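Local structure of alpha-fucosidase GH29 (4PSR) at residues G100-P105 with M346-L351; E213-V218 with A254-R259; S541-D546 with A567-V572. The protein hydrolyses alpha-L-fucosides as a glycoside hydrolase of family GH29, probably releasing alpha-1,6-linked fucose from the innermost N-acetylglucosamine of glycoprotein glycans. One frame throughout, in Å; residues are numbered along the deposited sequence.

Contact 1: residues G100-P105 with M346-L351; sequences GGEFDP and MANGVL
F103 and G349 meet at the tight end of this contact, where the two loops bring their CA atoms to 4.4 Å. The CD1 corner of the F103 ring lies 3.8 Å from G349 CA; with no side chain and phi near 100°, G349 can lay its CA right against the ring. The benzyl group gets there because CG stands anti to the backbone N (chi1 173°), while F103 CB rests 3.6 Å from N348 O. P105 CD sits over the middle of one ring face, 3.6 Å above the plane, and W35, its ring plane turned about 40° from that of F103, also touches this buried phenyl, as do P94, L96 and L151.

No direct hydrogen bond joins the two segments. One water does that work instead: it donates to E102 O and to G349 O, the latter at 2.7 Å, and accepts from D104 N, so three backbone groups are satisfied by a single molecule.

Toward solvent the packing thins out. E102 touches chiefly through its CB, 3.6 Å from V350 CG2, and the rest of this exposed side chain makes no bond to the other loop. N348 uses its amide within its own loop: OD1 accepts from V350 N at 3.0 Å, with the donor well above the carbonyl plane.

That bond makes an Asx turn, which overlaps the type I beta turn M346-G349, while D104 is the N-cap of helix 105-114, its OD1 taking the N-H of A107. The pairing thus joins two loops that each lead into a helix flanking the TIM barrel: one ends in the N-cap of helix 105-114, and the other, with its beta turn and Asx turn, runs on to helix 353-369.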
ATOM      1  N   GLY A 100      10.313  -1.512 -34.108  1.00 19.97           N
ATOM      2  CA  GLY A 100      11.759  -1.533 -34.106  1.00 20.32           C
ATOM      3  C   GLY A 100      12.432  -0.950 -32.879  1.00 25.89           C
ATOM      4  O   GLY A 100      13.664  -0.938 -32.798  1.00 27.19           O
ATOM      5  N   GLY A 101      11.638  -0.470 -31.919  1.00 18.42           N
ATOM      6  CA  GLY A 101      12.189   0.117 -30.704  1.00 19.36           C
ATOM      7  C   GLY A 101      12.378  -0.865 -29.555  1.00 17.34           C
ATOM      8  O   GLY A 101      12.350  -2.089 -29.740  1.00 19.97           O
ATOM      9  N   GLU A 102      12.577  -0.316 -28.354  1.00 18.25           N
ATOM     10  CA  GLU A 102      12.920  -1.095 -27.166  1.00 18.70           C
ATOM     11  C   GLU A 102      11.771  -1.177 -26.162  1.00 16.40           C
ATOM     12  O   GLU A 102      11.843  -1.958 -25.217  1.00 17.62           O
ATOM     13  CB  GLU A 102      14.110  -0.453 -26.443  1.00 21.95           C
ATOM     14  CG  GLU A 102      15.368  -0.281 -27.288  1.00 28.60           C
ATOM     15  CD  GLU A 102      16.159  -1.560 -27.425  1.00 57.09           C
ATOM     16  OE1 GLU A 102      17.313  -1.597 -26.944  1.00 70.01           O
ATOM     17  OE2 GLU A 102      15.631  -2.525 -28.016  1.00 57.97           O
ATOM     18  N   PHE A 103      10.724  -0.383 -26.355  1.00 14.57           N
ATOM     19  CA  PHE A 103       9.603  -0.360 -25.426  1.00 13.25           C
ATOM     20  C   PHE A 103       8.635  -1.515 -25.737  1.00 13.65           C
ATOM     21  O   PHE A 103       7.952  -1.504 -26.766  1.00 13.69           O
ATOM     22  CB  PHE A 103       8.923   1.020 -25.484  1.00 13.67           C
ATOM     23  CG  PHE A 103       7.637   1.126 -24.687  1.00 11.41           C
ATOM     24  CD1 PHE A 103       7.544   0.654 -23.390  1.00 12.54           C
ATOM     25  CD2 PHE A 103       6.540   1.768 -25.231  1.00 12.40           C
ATOM     26  CE1 PHE A 103       6.341   0.792 -22.702  1.00 11.74           C
ATOM     27  CE2 PHE A 103       5.372   1.897 -24.537  1.00 11.61           C
ATOM     28  CZ  PHE A 103       5.265   1.417 -23.273  1.00 13.44           C
ATOM     29  N   ASP A 104       8.562  -2.478 -24.824  1.00 12.85           N
ATOM     30  CA  ASP A 104       7.756  -3.684 -25.018  1.00 12.02           C
ATOM     31  C   ASP A 104       6.744  -3.799 -23.873  1.00 13.03           C
ATOM     32  O   ASP A 104       6.946  -4.543 -22.913  1.00 12.39           O
ATOM     33  CB  ASP A 104       8.659  -4.909 -25.046  1.00 14.07           C
ATOM     34  CG  ASP A 104       7.950  -6.177 -25.527  1.00 15.43           C
ATOM     35  OD1 ASP A 104       6.702  -6.235 -25.568  1.00 18.55           O
ATOM     36  OD2 ASP A 104       8.701  -7.152 -25.810  1.00 22.02           O
ATOM     37  N   PRO A 105       5.662  -3.011 -23.943  1.00 12.73           N
ATOM     38  CA  PRO A 105       4.731  -3.035 -22.818  1.00 12.98           C
ATOM     39  C   PRO A 105       4.089  -4.414 -22.585  1.00 13.59           C
ATOM     40  O   PRO A 105       3.833  -4.776 -21.442  1.00 13.10           O
ATOM     41  CB  PRO A 105       3.701  -1.969 -23.191  1.00 14.14           C
ATOM     42  CG  PRO A 105       3.813  -1.821 -24.646  1.00 11.98           C
ATOM     43  CD  PRO A 105       5.258  -2.034 -24.964  1.00 12.76           C
ATOM     44  N   MET A 346      13.421   2.214 -17.527  1.00 10.81           N
ATOM     45  CA  MET A 346      14.258   3.268 -18.083  1.00 13.16           C
ATOM     46  C   MET A 346      13.466   4.181 -18.994  1.00 11.68           C
ATOM     47  O   MET A 346      12.343   3.862 -19.395  1.00 11.84           O
ATOM     48  CB  MET A 346      15.427   2.654 -18.855  1.00 15.15           C
ATOM     49  CG  MET A 346      16.217   1.702 -18.013  1.00 11.48           C
ATOM     50  SD  MET A 346      17.853   1.255 -18.712  1.00 22.96           S
ATOM     51  CE  MET A 346      17.413   0.632 -20.303  1.00 31.34           C
ATOM     52  N   ALA A 347      14.010   5.360 -19.285  1.00 11.50           N
ATOM     53  CA  ALA A 347      13.300   6.322 -20.104  1.00 10.82           C
ATOM     54  C   ALA A 347      12.842   5.757 -21.451  1.00 11.95           C
ATOM     55  O   ALA A 347      11.791   6.129 -21.964  1.00 14.68           O
ATOM     56  CB  ALA A 347      14.142   7.596 -20.320  1.00 16.10           C
ATOM     57  N   ASN A 348      13.641   4.846 -21.992  1.00 11.22           N
ATOM     58  CA  ASN A 348      13.329   4.208 -23.281  1.00 13.22           C
ATOM     59  C   ASN A 348      12.269   3.108 -23.193  1.00 13.87           C
ATOM     60  O   ASN A 348      11.882   2.550 -24.212  1.00 15.14           O
ATOM     61  CB  ASN A 348      14.605   3.680 -23.955  1.00 12.92           C
ATOM     62  CG  ASN A 348      15.237   2.515 -23.221  1.00 14.96           C
ATOM     63  OD1 ASN A 348      14.746   2.058 -22.183  1.00 13.47           O
ATOM     64  ND2 ASN A 348      16.324   1.986 -23.785  1.00 19.27           N
ATOM     65  N   GLY A 349      11.816   2.760 -21.987  1.00 11.99           N
ATOM     66  CA  GLY A 349      10.768   1.773 -21.801  1.00 11.89           C
ATOM     67  C   GLY A 349      11.248   0.401 -21.421  1.00 14.09           C
ATOM     68  O   GLY A 349      10.430  -0.491 -21.222  1.00 14.48           O
ATOM     69  N   VAL A 350      12.556   0.201 -21.329  1.00 12.74           N
ATOM     70  CA  VAL A 350      13.131  -1.089 -20.944  1.00 13.05           C
ATOM     71  C   VAL A 350      13.069  -1.292 -19.438  1.00 13.72           C
ATOM     72  O   VAL A 350      13.419  -0.376 -18.681  1.00 12.27           O
ATOM     73  CB  VAL A 350      14.582  -1.135 -21.368  1.00 15.14           C
ATOM     74  CG1 VAL A 350      15.315  -2.307 -20.742  1.00 18.09           C
ATOM     75  CG2 VAL A 350      14.660  -1.194 -22.912  1.00 17.14           C
ATOM     76  N   LEU A 351      12.610  -2.450 -18.998  1.00 12.88           N
ATOM     77  CA  LEU A 351      12.650  -2.818 -17.589  1.00 12.08           C
ATOM     78  C   LEU A 351      13.960  -3.546 -17.272  1.00 12.79           C
ATOM     79  O   LEU A 351      14.195  -4.646 -17.791  1.00 13.21           O
ATOM     80  CB  LEU A 351      11.436  -3.706 -17.233  1.00 13.45           C
ATOM     81  CG  LEU A 351      11.282  -4.074 -15.765  1.00 13.07           C
ATOM     82  CD1 LEU A 351      11.077  -2.814 -14.927  1.00 13.74           C
ATOM     83  CD2 LEU A 351      10.090  -5.004 -15.557  1.00 13.62           C
TER
HETATM   84  O   HOH W   1      10.446  -2.721 -22.733  1.00 18.11           O

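Contact 2: residues E213-V218 with A254-R259; sequences EMLDHV and AYYFNR
D216 reaches across to two partners on the neighbouring helix, one for each carboxylate oxygen. OD2 accepts the hydroxyl proton of Y255 through its syn lone pair, with Y255 OH only 2.6 Å from D216 OD2. D216 OD1 takes R259 NE at 2.9 Å in a salt bridge; this bond is bent, 143° at the hydrogen, and the oxygen is met on its syn side, somewhat out of the carboxylate plane. The carboxylate is steeply turned from both the tyrosine ring and the guanidinium, so neither partner is coplanar with it. R259 also closes the triangle by a weak bond from NH2 to Y255 OH, and its NH1 pairs with E262. Y255 OH therefore donates to D216 and accepts weakly from R259 NH2, while R259 divides its charge between D216 and E262.

Beneath this polar group lies L215. Its CD1 comes to the in-plane edge of the Y255 ring, 3.9 Å from CE2, and equally near R259 CG, while L215 CD2 is 4.0 Å from Y256 CD1. The two methyls go to different neighbours, since CG sits between the backbone N and carbonyl carbon (chi1 74°), an uncommon choice in a helix. Y256 turns its own hydroxyl elsewhere, giving a hydrogen bond to the carbonyl of P220.

The two helix segments run nearly parallel, 12° apart with axes 10.9 Å from each other. They belong to helices 200-218 and 246-263, consecutive outer helices of the barrel; between them in sequence comes strand 222-225, whose I223 touches both L215 and Y256 from the inner side.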
ATOM      1  N   GLU A 213     -11.754  12.698 -16.795  1.00 11.24           N
ATOM      2  CA  GLU A 213     -11.415  12.295 -18.161  1.00 11.01           C
ATOM      3  C   GLU A 213     -10.680  10.960 -18.108  1.00 10.99           C
ATOM      4  O   GLU A 213     -10.990  10.021 -18.857  1.00 12.20           O
ATOM      5  CB  GLU A 213     -10.551  13.357 -18.826  1.00 13.64           C
ATOM      6  CG  GLU A 213     -10.287  13.138 -20.318  1.00 14.88           C
ATOM      7  CD  GLU A 213      -9.401  14.230 -20.845  1.00 15.73           C
ATOM      8  OE1 GLU A 213      -8.252  14.307 -20.355  1.00 15.06           O
ATOM      9  OE2 GLU A 213      -9.860  15.099 -21.643  1.00 19.42           O
ATOM     10  N   MET A 214      -9.699  10.843 -17.209  1.00 11.19           N
ATOM     11  CA  MET A 214      -8.927   9.613 -17.102  1.00 10.59           C
ATOM     12  C   MET A 214      -9.835   8.458 -16.709  1.00 10.30           C
ATOM     13  O   MET A 214      -9.746   7.356 -17.268  1.00 11.29           O
ATOM     14  CB  MET A 214      -7.773   9.779 -16.079  1.00 11.27           C
ATOM     15  CG  MET A 214      -6.996   8.472 -15.755  1.00 12.47           C
ATOM     16  SD  MET A 214      -7.832   7.400 -14.567  1.00 11.63           S
ATOM     17  CE  MET A 214      -7.702   8.406 -13.084  1.00 11.20           C
ATOM     18  N   LEU A 215     -10.736   8.666 -15.761  1.00 10.91           N
ATOM     19  CA  LEU A 215     -11.452   7.510 -15.222  1.00 10.54           C
ATOM     20  C   LEU A 215     -12.563   7.040 -16.173  1.00 10.42           C
ATOM     21  O   LEU A 215     -12.852   5.840 -16.232  1.00 11.90           O
ATOM     22  CB  LEU A 215     -11.934   7.768 -13.794  1.00 11.15           C
ATOM     23  CG  LEU A 215     -13.129   8.694 -13.527  1.00 11.57           C
ATOM     24  CD1 LEU A 215     -14.457   7.941 -13.687  1.00 11.93           C
ATOM     25  CD2 LEU A 215     -13.044   9.338 -12.142  1.00 12.11           C
ATOM     26  N   ASP A 216     -13.143   7.963 -16.936  1.00 11.53           N
ATOM     27  CA  ASP A 216     -14.074   7.571 -17.984  1.00 14.06           C
ATOM     28  C   ASP A 216     -13.343   6.869 -19.136  1.00 15.26           C
ATOM     29  O   ASP A 216     -13.919   6.010 -19.813  1.00 15.40           O
ATOM     30  CB  ASP A 216     -14.856   8.784 -18.516  1.00 14.26           C
ATOM     31  CG  ASP A 216     -15.952   9.283 -17.564  1.00 13.83           C
ATOM     32  OD1 ASP A 216     -16.487   8.503 -16.740  1.00 16.51           O
ATOM     33  OD2 ASP A 216     -16.305  10.467 -17.699  1.00 16.45           O
ATOM     34  N   HIS A 217     -12.069   7.197 -19.332  1.00 12.19           N
ATOM     35  CA  HIS A 217     -11.260   6.652 -20.437  1.00 11.48           C
ATOM     36  C   HIS A 217     -10.819   5.214 -20.196  1.00 11.45           C
ATOM     37  O   HIS A 217     -10.809   4.408 -21.121  1.00 14.02           O
ATOM     38  CB  HIS A 217     -10.025   7.556 -20.606  1.00 12.62           C
ATOM     39  CG  HIS A 217      -9.203   7.310 -21.835  1.00 12.42           C
ATOM     40  ND1 HIS A 217      -9.724   7.354 -23.112  1.00 18.66           N
ATOM     41  CD2 HIS A 217      -7.865   7.162 -21.978  1.00 13.10           C
ATOM     42  CE1 HIS A 217      -8.743   7.189 -23.986  1.00 18.96           C
ATOM     43  NE2 HIS A 217      -7.605   7.065 -23.323  1.00 12.99           N
ATOM     44  N   VAL A 218     -10.464   4.872 -18.964  1.00 10.59           N
ATOM     45  CA  VAL A 218      -9.920   3.543 -18.670  1.00 10.96           C
ATOM     46  C   VAL A 218     -10.644   2.760 -17.575  1.00 13.73           C
ATOM     47  O   VAL A 218     -10.310   1.602 -17.323  1.00 12.82           O
ATOM     48  CB  VAL A 218      -8.377   3.551 -18.402  1.00 11.93           C
ATOM     49  CG1 VAL A 218      -7.656   4.136 -19.575  1.00 11.60           C
ATOM     50  CG2 VAL A 218      -8.015   4.276 -17.085  1.00 14.10           C
ATOM     51  N   ALA A 254     -17.842  11.723  -5.515  1.00 12.59           N
ATOM     52  CA  ALA A 254     -19.177  11.376  -6.001  1.00 11.53           C
ATOM     53  C   ALA A 254     -19.164  10.865  -7.449  1.00 11.52           C
ATOM     54  O   ALA A 254     -19.824   9.877  -7.765  1.00 13.15           O
ATOM     55  CB  ALA A 254     -20.153  12.564  -5.854  1.00 12.33           C
ATOM     56  N   TYR A 255     -18.382  11.523  -8.315  1.00 11.15           N
ATOM     57  CA  TYR A 255     -18.321  11.108  -9.716  1.00 10.25           C
ATOM     58  C   TYR A 255     -17.785   9.690  -9.879  1.00 12.09           C
ATOM     59  O   TYR A 255     -18.391   8.853 -10.538  1.00 12.83           O
ATOM     60  CB  TYR A 255     -17.514  12.097 -10.538  1.00 11.49           C
ATOM     61  CG  TYR A 255     -17.641  11.924 -12.030  1.00 13.13           C
ATOM     62  CD1 TYR A 255     -18.553  12.674 -12.755  1.00 15.94           C
ATOM     63  CD2 TYR A 255     -16.848  11.023 -12.727  1.00 12.98           C
ATOM     64  CE1 TYR A 255     -18.677  12.541 -14.118  1.00 18.08           C
ATOM     65  CE2 TYR A 255     -16.953  10.893 -14.100  1.00 16.49           C
ATOM     66  CZ  TYR A 255     -17.888  11.663 -14.784  1.00 17.92           C
ATOM     67  OH  TYR A 255     -18.022  11.559 -16.155  1.00 19.55           O
ATOM     68  N   TYR A 256     -16.669   9.412  -9.216  1.00 12.41           N
ATOM     69  CA  TYR A 256     -16.059   8.100  -9.308  1.00 11.39           C
ATOM     70  C   TYR A 256     -16.949   7.027  -8.678  1.00 12.42           C
ATOM     71  O   TYR A 256     -17.141   5.959  -9.276  1.00 11.09           O
ATOM     72  CB  TYR A 256     -14.693   8.137  -8.638  1.00 11.23           C
ATOM     73  CG  TYR A 256     -13.876   6.854  -8.783  1.00 11.91           C
ATOM     74  CD1 TYR A 256     -13.905   6.094  -9.955  1.00 11.85           C
ATOM     75  CD2 TYR A 256     -13.040   6.417  -7.755  1.00 10.43           C
ATOM     76  CE1 TYR A 256     -13.104   4.954 -10.104  1.00 11.73           C
ATOM     77  CE2 TYR A 256     -12.252   5.275  -7.893  1.00 11.27           C
ATOM     78  CZ  TYR A 256     -12.292   4.556  -9.065  1.00  9.91           C
ATOM     79  OH  TYR A 256     -11.486   3.430  -9.169  1.00 11.62           O
ATOM     80  N   PHE A 257     -17.498   7.280  -7.486  1.00 12.14           N
ATOM     81  CA  PHE A 257     -18.330   6.277  -6.832  1.00 11.76           C
ATOM     82  C   PHE A 257     -19.624   6.036  -7.631  1.00 13.91           C
ATOM     83  O   PHE A 257     -20.113   4.908  -7.717  1.00 13.82           O
ATOM     84  CB  PHE A 257     -18.634   6.675  -5.372  1.00 13.35           C
ATOM     85  CG  PHE A 257     -17.420   6.789  -4.491  1.00 13.83           C
ATOM     86  CD1 PHE A 257     -16.203   6.214  -4.839  1.00 14.17           C
ATOM     87  CD2 PHE A 257     -17.503   7.472  -3.286  1.00 13.57           C
ATOM     88  CE1 PHE A 257     -15.106   6.341  -4.003  1.00 12.94           C
ATOM     89  CE2 PHE A 257     -16.398   7.624  -2.457  1.00 12.79           C
ATOM     90  CZ  PHE A 257     -15.201   7.023  -2.799  1.00 12.41           C
ATOM     91  N   ASN A 258     -20.153   7.073  -8.278  1.00 12.91           N
ATOM     92  CA  ASN A 258     -21.313   6.878  -9.157  1.00 13.34           C
ATOM     93  C   ASN A 258     -20.957   6.075 -10.404  1.00 13.26           C
ATOM     94  O   ASN A 258     -21.726   5.223 -10.832  1.00 15.38           O
ATOM     95  CB  ASN A 258     -21.931   8.216  -9.564  1.00 14.55           C
ATOM     96  CG  ASN A 258     -22.758   8.826  -8.461  1.00 15.70           C
ATOM     97  OD1 ASN A 258     -23.350   8.108  -7.658  1.00 17.27           O
ATOM     98  ND2 ASN A 258     -22.824  10.151  -8.427  1.00 16.97           N
ATOM     99  N   ARG A 259     -19.802   6.352 -10.996  1.00 12.54           N
ATOM    100  CA  ARG A 259     -19.388   5.573 -12.154  1.00 14.02           C
ATOM    101  C   ARG A 259     -19.199   4.109 -11.766  1.00 14.59           C
ATOM    102  O   ARG A 259     -19.557   3.222 -12.526  1.00 13.84           O
ATOM    103  CB  ARG A 259     -18.111   6.125 -12.783  1.00 12.95           C
ATOM    104  CG  ARG A 259     -18.286   7.430 -13.541  1.00 18.85           C
ATOM    105  CD  ARG A 259     -19.368   7.354 -14.589  1.00 21.94           C
ATOM    106  NE  ARG A 259     -19.183   8.378 -15.618  1.00 25.86           N
ATOM    107  CZ  ARG A 259     -20.146   8.839 -16.411  1.00 43.25           C
ATOM    108  NH1 ARG A 259     -21.387   8.374 -16.309  1.00 34.32           N
ATOM    109  NH2 ARG A 259     -19.862   9.773 -17.312  1.00 43.44           N
TER

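Contact 3: residues S541-D546 with A567-V572; sequences SIRVSD and AGEHEV
R543 and E569 lie side by side and point the same way from a non-hydrogen-bonded antiparallel pair. R543 leaves with CG anti to the backbone N (chi1 -167°) and then folds at chi3 (45°), which swings NH2 to within 3.1 Å of E569 OE2. The oxygen lies in the guanidinium plane but is itself met from above its carboxylate plane. E569 CG, 3.6 Å from R543 CD, packs alongside, and the extended chain beyond it carries the carboxylate to the guanidinium.

The other face carries I542, V544 and H570. I542 CG2 lies 3.9 Å from H570 CB and 4.0 Å from V572 CG2. H570, with CG anti to its carbonyl carbon, brings its imidazole obliquely toward V544 CG2, and its NE2 is bonded to S566 O.

Between the backbones, I542 and H570 exchange two hydrogen bonds, as do V544 and G568; V544 N to G568 O is the straightest of the four, 2.8 Å and 174°. Strand 568-571 is the outermost of a four-stranded antiparallel sheet here. The face with R543, E569 and E571 is largely polar; that with I542, V544 and H570 packs on strands 548-553 and 562-565, consistent with a beta sandwich.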
ATOM      1  N   SER A 541     -17.223  -9.566  28.439  1.00 17.83           N
ATOM      2  CA  SER A 541     -16.152  -9.761  29.398  1.00 16.87           C
ATOM      3  C   SER A 541     -14.812  -9.349  28.769  1.00 17.10           C
ATOM      4  O   SER A 541     -14.687  -9.246  27.544  1.00 17.59           O
ATOM      5  CB  SER A 541     -16.103 -11.202  29.950  1.00 21.39           C
ATOM      6  OG  SER A 541     -15.851 -12.176  28.944  1.00 21.61           O
ATOM      7  N   ILE A 542     -13.843  -9.107  29.639  1.00 19.40           N
ATOM      8  CA  ILE A 542     -12.495  -8.758  29.221  1.00 16.98           C
ATOM      9  C   ILE A 542     -11.503  -9.376  30.185  1.00 18.48           C
ATOM     10  O   ILE A 542     -11.721  -9.361  31.413  1.00 21.84           O
ATOM     11  CB  ILE A 542     -12.318  -7.236  29.176  1.00 19.53           C
ATOM     12  CG1 ILE A 542     -10.893  -6.859  28.732  1.00 19.17           C
ATOM     13  CG2 ILE A 542     -12.629  -6.605  30.523  1.00 21.73           C
ATOM     14  CD1 ILE A 542     -10.762  -5.395  28.363  1.00 21.02           C
ATOM     15  N   ARG A 543     -10.427  -9.932  29.644  1.00 17.39           N
ATOM     16  CA  ARG A 543      -9.294 -10.379  30.432  1.00 17.01           C
ATOM     17  C   ARG A 543      -8.119  -9.425  30.207  1.00 19.24           C
ATOM     18  O   ARG A 543      -7.637  -9.272  29.071  1.00 17.10           O
ATOM     19  CB  ARG A 543      -8.874 -11.791  30.068  1.00 16.83           C
ATOM     20  CG  ARG A 543      -7.905 -12.386  31.070  1.00 23.34           C
ATOM     21  CD  ARG A 543      -7.955 -13.905  31.034  1.00 33.12           C
ATOM     22  NE  ARG A 543      -7.949 -14.414  29.665  1.00 32.78           N
ATOM     23  CZ  ARG A 543      -8.508 -15.553  29.279  1.00 38.29           C
ATOM     24  NH1 ARG A 543      -8.422 -15.920  28.008  1.00 34.89           N
ATOM     25  NH2 ARG A 543      -9.148 -16.325  30.153  1.00 35.42           N
ATOM     26  N   VAL A 544      -7.682  -8.785  31.284  1.00 17.04           N
ATOM     27  CA  VAL A 544      -6.593  -7.812  31.239  1.00 14.85           C
ATOM     28  C   VAL A 544      -5.334  -8.507  31.754  1.00 18.03           C
ATOM     29  O   VAL A 544      -5.337  -9.150  32.808  1.00 17.95           O
ATOM     30  CB  VAL A 544      -6.930  -6.590  32.108  1.00 15.53           C
ATOM     31  CG1 VAL A 544      -5.740  -5.609  32.151  1.00 15.59           C
ATOM     32  CG2 VAL A 544      -8.196  -5.883  31.616  1.00 17.63           C
ATOM     33  N   SER A 545      -4.235  -8.423  31.016  1.00 18.18           N
ATOM     34  CA  SER A 545      -3.013  -9.084  31.437  1.00 16.13           C
ATOM     35  C   SER A 545      -2.383  -8.412  32.652  1.00 15.57           C
ATOM     36  O   SER A 545      -2.635  -7.239  32.944  1.00 16.83           O
ATOM     37  CB  SER A 545      -1.999  -9.095  30.282  1.00 19.77           C
ATOM     38  OG  SER A 545      -2.541  -9.757  29.157  1.00 22.11           O
ATOM     39  N   ASP A 546      -1.565  -9.178  33.363  1.00 19.26           N
ATOM     40  CA  ASP A 546      -0.724  -8.629  34.424  1.00 18.18           C
ATOM     41  C   ASP A 546       0.097  -7.493  33.831  1.00 19.90           C
ATOM     42  O   ASP A 546       0.415  -7.516  32.643  1.00 19.48           O
ATOM     43  CB  ASP A 546       0.215  -9.701  34.972  1.00 22.65           C
ATOM     44  CG  ASP A 546      -0.478 -10.666  35.926  1.00 21.78           C
ATOM     45  OD1 ASP A 546      -1.647 -10.433  36.277  1.00 20.10           O
ATOM     46  OD2 ASP A 546       0.196 -11.622  36.332  1.00 23.95           O
ATOM     47  N   ALA A 567      -5.545  -5.839  36.115  1.00 18.32           N
ATOM     48  CA  ALA A 567      -5.287  -7.207  35.681  1.00 17.21           C
ATOM     49  C   ALA A 567      -6.315  -8.197  36.234  1.00 21.73           C
ATOM     50  O   ALA A 567      -6.664  -8.145  37.420  1.00 20.70           O
ATOM     51  CB  ALA A 567      -3.904  -7.632  36.086  1.00 17.33           C
ATOM     52  N   GLY A 568      -6.787  -9.089  35.365  1.00 18.29           N
ATOM     53  CA  GLY A 568      -7.744 -10.121  35.737  1.00 20.65           C
ATOM     54  C   GLY A 568      -8.883 -10.207  34.746  1.00 23.61           C
ATOM     55  O   GLY A 568      -8.898  -9.511  33.733  1.00 21.47           O
ATOM     56  N   GLU A 569      -9.857 -11.053  35.068  1.00 20.84           N
ATOM     57  CA  GLU A 569     -11.072 -11.177  34.286  1.00 20.45           C
ATOM     58  C   GLU A 569     -12.200 -10.330  34.874  1.00 18.93           C
ATOM     59  O   GLU A 569     -12.384 -10.282  36.102  1.00 25.27           O
ATOM     60  CB  GLU A 569     -11.486 -12.643  34.235  1.00 21.46           C
ATOM     61  CG  GLU A 569     -10.422 -13.534  33.640  1.00 25.00           C
ATOM     62  CD  GLU A 569     -10.823 -14.998  33.583  1.00 44.11           C
ATOM     63  OE1 GLU A 569     -11.958 -15.328  33.993  1.00 30.66           O
ATOM     64  OE2 GLU A 569      -9.990 -15.814  33.134  1.00 29.93           O
ATOM     65  N   HIS A 570     -12.969  -9.688  34.000  1.00 19.40           N
ATOM     66  CA  HIS A 570     -14.047  -8.779  34.390  1.00 18.18           C
ATOM     67  C   HIS A 570     -15.269  -8.936  33.506  1.00 27.55           C
ATOM     68  O   HIS A 570     -15.149  -8.976  32.287  1.00 19.09           O
ATOM     69  CB  HIS A 570     -13.609  -7.320  34.240  1.00 23.42           C
ATOM     70  CG  HIS A 570     -12.369  -6.978  34.994  1.00 23.31           C
ATOM     71  ND1 HIS A 570     -12.388  -6.568  36.309  1.00 25.17           N
ATOM     72  CD2 HIS A 570     -11.066  -6.986  34.620  1.00 23.45           C
ATOM     73  CE1 HIS A 570     -11.150  -6.341  36.714  1.00 25.17           C
ATOM     74  NE2 HIS A 570     -10.330  -6.584  35.706  1.00 26.44           N
ATOM     75  N   GLU A 571     -16.461  -8.942  34.098  1.00 24.52           N
ATOM     76  CA  GLU A 571     -17.676  -8.876  33.299  1.00 22.12           C
ATOM     77  C   GLU A 571     -17.935  -7.459  32.826  1.00 21.71           C
ATOM     78  O   GLU A 571     -17.579  -6.505  33.516  1.00 27.12           O
ATOM     79  CB  GLU A 571     -18.876  -9.358  34.106  1.00 31.01           C
ATOM     80  CG  GLU A 571     -18.900 -10.849  34.285  1.00 35.54           C
ATOM     81  CD  GLU A 571     -20.220 -11.340  34.850  1.00 65.03           C
ATOM     82  OE1 GLU A 571     -20.193 -12.216  35.739  1.00 69.73           O
ATOM     83  OE2 GLU A 571     -21.282 -10.854  34.396  1.00 57.42           O
ATOM     84  N   VAL A 572     -18.588  -7.339  31.670  1.00 23.32           N
ATOM     85  CA  VAL A 572     -18.885  -6.063  31.032  1.00 19.57           C
ATOM     86  C   VAL A 572     -20.356  -6.074  30.657  1.00 25.75           C
ATOM     87  O   VAL A 572     -20.841  -7.045  30.080  1.00 24.36           O
ATOM     88  CB  VAL A 572     -18.018  -5.889  29.735  1.00 20.08           C
ATOM     89  CG1 VAL A 572     -18.374  -4.614  29.021  1.00 20.97           C
ATOM     90  CG2 VAL A 572     -16.539  -5.926  30.069  1.00 25.86           C
TER

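In the fold
Contact 2 is nested inside the stretch of chain closed by contact 1, and contact 3 follows both. The first two share the TIM barrel: contact 2 joins two neighbouring outer helices, while contact 1 brings the loop before helix 105-114 to the one after the last barrel strand, 337-343, so early and late parts of the barrel meet there. Their centres are 29 Å apart, with nearest atoms about 13 Å apart. Contact 3 belongs to the C-terminal beta region, its centre 61 Å from that of contact 1, on the opposite side of the chain's centre, and 49 Å from that of contact 2. Contacts 1 and 2 thus lie within the barrel and contact 3 within the C-terminal sheets; none joins the two regions.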